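Local structure of folylpolyglutamate synthase protein FOLC (Mycobacterium tuberculosis, 2VOS) at residues I67-T72 with V193-S198. The protein probably joins L-glutamate to dihydropteroate and extends the glutamate tail of tetrahydrofolate, spending ATP to form each new bond. Sequence-based numbering, arbitrary orientation.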
loop_
_atom_site.group_PDB
_atom_site.type_symbol
_atom_site.label_atom_id
_atom_site.label_comp_id
_atom_site.label_asym_id
_atom_site.label_seq_id
_atom_site.Cartn_x
_atom_site.Cartn_y
_atom_site.Cartn_z
ATOM N N ILE A 67 2.040 13.898 6.826
ATOM C CA ILE A 67 0.693 13.433 6.625
ATOM C C ILE A 67 0.782 11.911 6.786
ATOM O O ILE A 67 1.617 11.250 6.127
ATOM C CB ILE A 67 0.236 13.774 5.162
ATOM C CG1 ILE A 67 0.245 15.302 4.948
ATOM C CG2 ILE A 67 -1.127 13.138 4.813
ATOM C CD1 ILE A 67 0.245 15.673 3.434
ATOM N N HIS A 68 -0.050 11.378 7.669
ATOM C CA HIS A 68 0.139 10.087 8.291
ATOM C C HIS A 68 -1.037 9.226 7.886
ATOM O O HIS A 68 -2.194 9.602 8.049
ATOM C CB HIS A 68 0.233 10.258 9.818
ATOM C CG HIS A 68 0.848 9.084 10.529
ATOM N ND1 HIS A 68 0.927 9.000 11.903
ATOM C CD2 HIS A 68 1.442 7.963 10.049
ATOM C CE1 HIS A 68 1.537 7.874 12.239
ATOM N NE2 HIS A 68 1.868 7.231 11.130
ATOM N N ILE A 69 -0.769 8.048 7.326
ATOM C CA ILE A 69 -1.828 7.305 6.680
ATOM C C ILE A 69 -1.991 5.881 7.240
ATOM O O ILE A 69 -1.016 5.097 7.265
ATOM C CB ILE A 69 -1.551 7.218 5.115
ATOM C CG1 ILE A 69 -1.492 8.650 4.506
ATOM C CG2 ILE A 69 -2.550 6.341 4.426
ATOM C CD1 ILE A 69 -0.628 8.707 3.197
ATOM N N ALA A 70 -3.221 5.552 7.673
ATOM C CA ALA A 70 -3.543 4.195 8.201
ATOM C C ALA A 70 -4.766 3.706 7.490
ATOM O O ALA A 70 -5.409 4.463 6.719
ATOM C CB ALA A 70 -3.754 4.252 9.716
ATOM N N GLY A 71 -5.070 2.412 7.637
ATOM C CA GLY A 71 -6.280 1.867 7.044
ATOM C C GLY A 71 -5.972 0.471 6.578
ATOM O O GLY A 71 -4.854 -0.004 6.796
ATOM N N THR A 72 -6.916 -0.185 5.910
ATOM C CA THR A 72 -6.680 -1.541 5.467
ATOM C C THR A 72 -6.321 -1.628 4.015
ATOM O O THR A 72 -5.448 -2.409 3.654
ATOM C CB THR A 72 -7.912 -2.452 5.703
ATOM O OG1 THR A 72 -8.210 -2.399 7.111
ATOM C CG2 THR A 72 -7.529 -3.883 5.365
ATOM N N VAL A 193 -4.816 10.295 8.023
ATOM C CA VAL A 193 -5.693 9.869 7.001
ATOM C C VAL A 193 -6.058 8.456 7.307
ATOM O O VAL A 193 -5.148 7.624 7.600
ATOM C CB VAL A 193 -4.937 9.908 5.670
ATOM C CG1 VAL A 193 -5.807 9.440 4.493
ATOM C CG2 VAL A 193 -4.364 11.333 5.413
ATOM N N ILE A 194 -7.352 8.138 7.216
ATOM C CA ILE A 194 -7.797 6.742 7.470
ATOM C C ILE A 194 -8.511 6.214 6.225
ATOM O O ILE A 194 -9.631 6.592 5.936
ATOM C CB ILE A 194 -8.781 6.620 8.679
ATOM C CG1 ILE A 194 -8.277 7.428 9.887
ATOM C CG2 ILE A 194 -9.007 5.065 9.052
ATOM C CD1 ILE A 194 -6.969 6.916 10.544
ATOM N N THR A 195 -7.855 5.337 5.489
ATOM C CA THR A 195 -8.436 4.706 4.350
ATOM C C THR A 195 -9.401 3.579 4.768
ATOM O O THR A 195 -9.486 3.207 5.960
ATOM C CB THR A 195 -7.309 4.159 3.427
ATOM O OG1 THR A 195 -6.795 2.922 3.943
ATOM C CG2 THR A 195 -6.136 5.136 3.264
ATOM N N PRO A 196 -10.108 3.001 3.796
ATOM C CA PRO A 196 -11.129 2.004 4.176
ATOM C C PRO A 196 -10.579 0.880 5.005
ATOM O O PRO A 196 -9.557 0.307 4.680
ATOM C CB PRO A 196 -11.637 1.474 2.831
ATOM C CG PRO A 196 -11.494 2.807 1.901
ATOM C CD PRO A 196 -10.073 3.230 2.338
ATOM N N ILE A 197 -11.329 0.520 6.038
ATOM C CA ILE A 197 -10.939 -0.553 6.951
ATOM C C ILE A 197 -11.780 -1.832 6.721
ATOM O O ILE A 197 -13.003 -1.757 6.553
ATOM C CB ILE A 197 -11.066 -0.032 8.399
ATOM C CG1 ILE A 197 -10.021 1.076 8.634
ATOM C CG2 ILE A 197 -10.931 -1.173 9.395
ATOM C CD1 ILE A 197 -10.312 1.919 9.887
ATOM N N SER A 198 -11.145 -3.002 6.722
ATOM C CA SER A 198 -11.845 -4.294 6.603
ATOM C C SER A 198 -10.885 -5.327 7.145
ATOM O O SER A 198 -9.972 -4.969 7.865
ATOM C CB SER A 198 -12.241 -4.604 5.161
ATOM O OG SER A 198 -11.078 -4.650 4.368
#
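At the nucleotide end of the Mur ligase central sheet, strand 66-70 pairs in parallel with strand 191-194, its bridges being Ile69 with Val193 and Ala70 with Ile194, and the pairing runs on into the loops beyond. His68 O accepts the N-H of Val193, N to O 2.7 Å, Ala70 N reaches back to Val193 O in a nearly straight bond (175° at the hydrogen), and Ala70 O then takes the N-H of Thr195, N to O 2.9 Å. On one face of the sheet CG1 of Ile69 packs alongside CB of Val193 at 3.8 Å, while CG2 of Val193 meets CG2 of Ile67. Helices 75-88 and 296-312 cover this side. On the other face, CB of Ala70 sits more loosely against CD1 of Ile194.

Past the strands, Gly71 has backbone angles that would press a CB against the carbonyl oxygen of Ala70, and that CB would also run into OG1 of Thr195, an atom only 3.3 Å from Gly71 CA. That hydroxyl is bonded to Asn73 O, tying the two loops together. Thr72 N binds Pro196 O at 3.0 Å, coming from above the carbonyl plane, 36° out of it. With OG1 anti to the carbonyl carbon (chi1 -57°), the Thr72 hydroxyl turns to Ser198 and accepts its N-H, N to OG1 3.0 Å; a bound glycerol also hydrogen-bonds to this oxygen. Thr72 and Pro196 both touch ADP, and Gly71 O takes a hydrogen bond from Lys75 NZ, the lysine of the Gly-Lys-Thr sequence that binds ADP. A strand running into a phosphate-binding loop, here Gly-Thr-Asn-Gly-Lys-Thr, next to a parallel strand whose loop reaches the nucleotide, is the pattern of the P-loop ATPase fold in the central domain of Mur ligases.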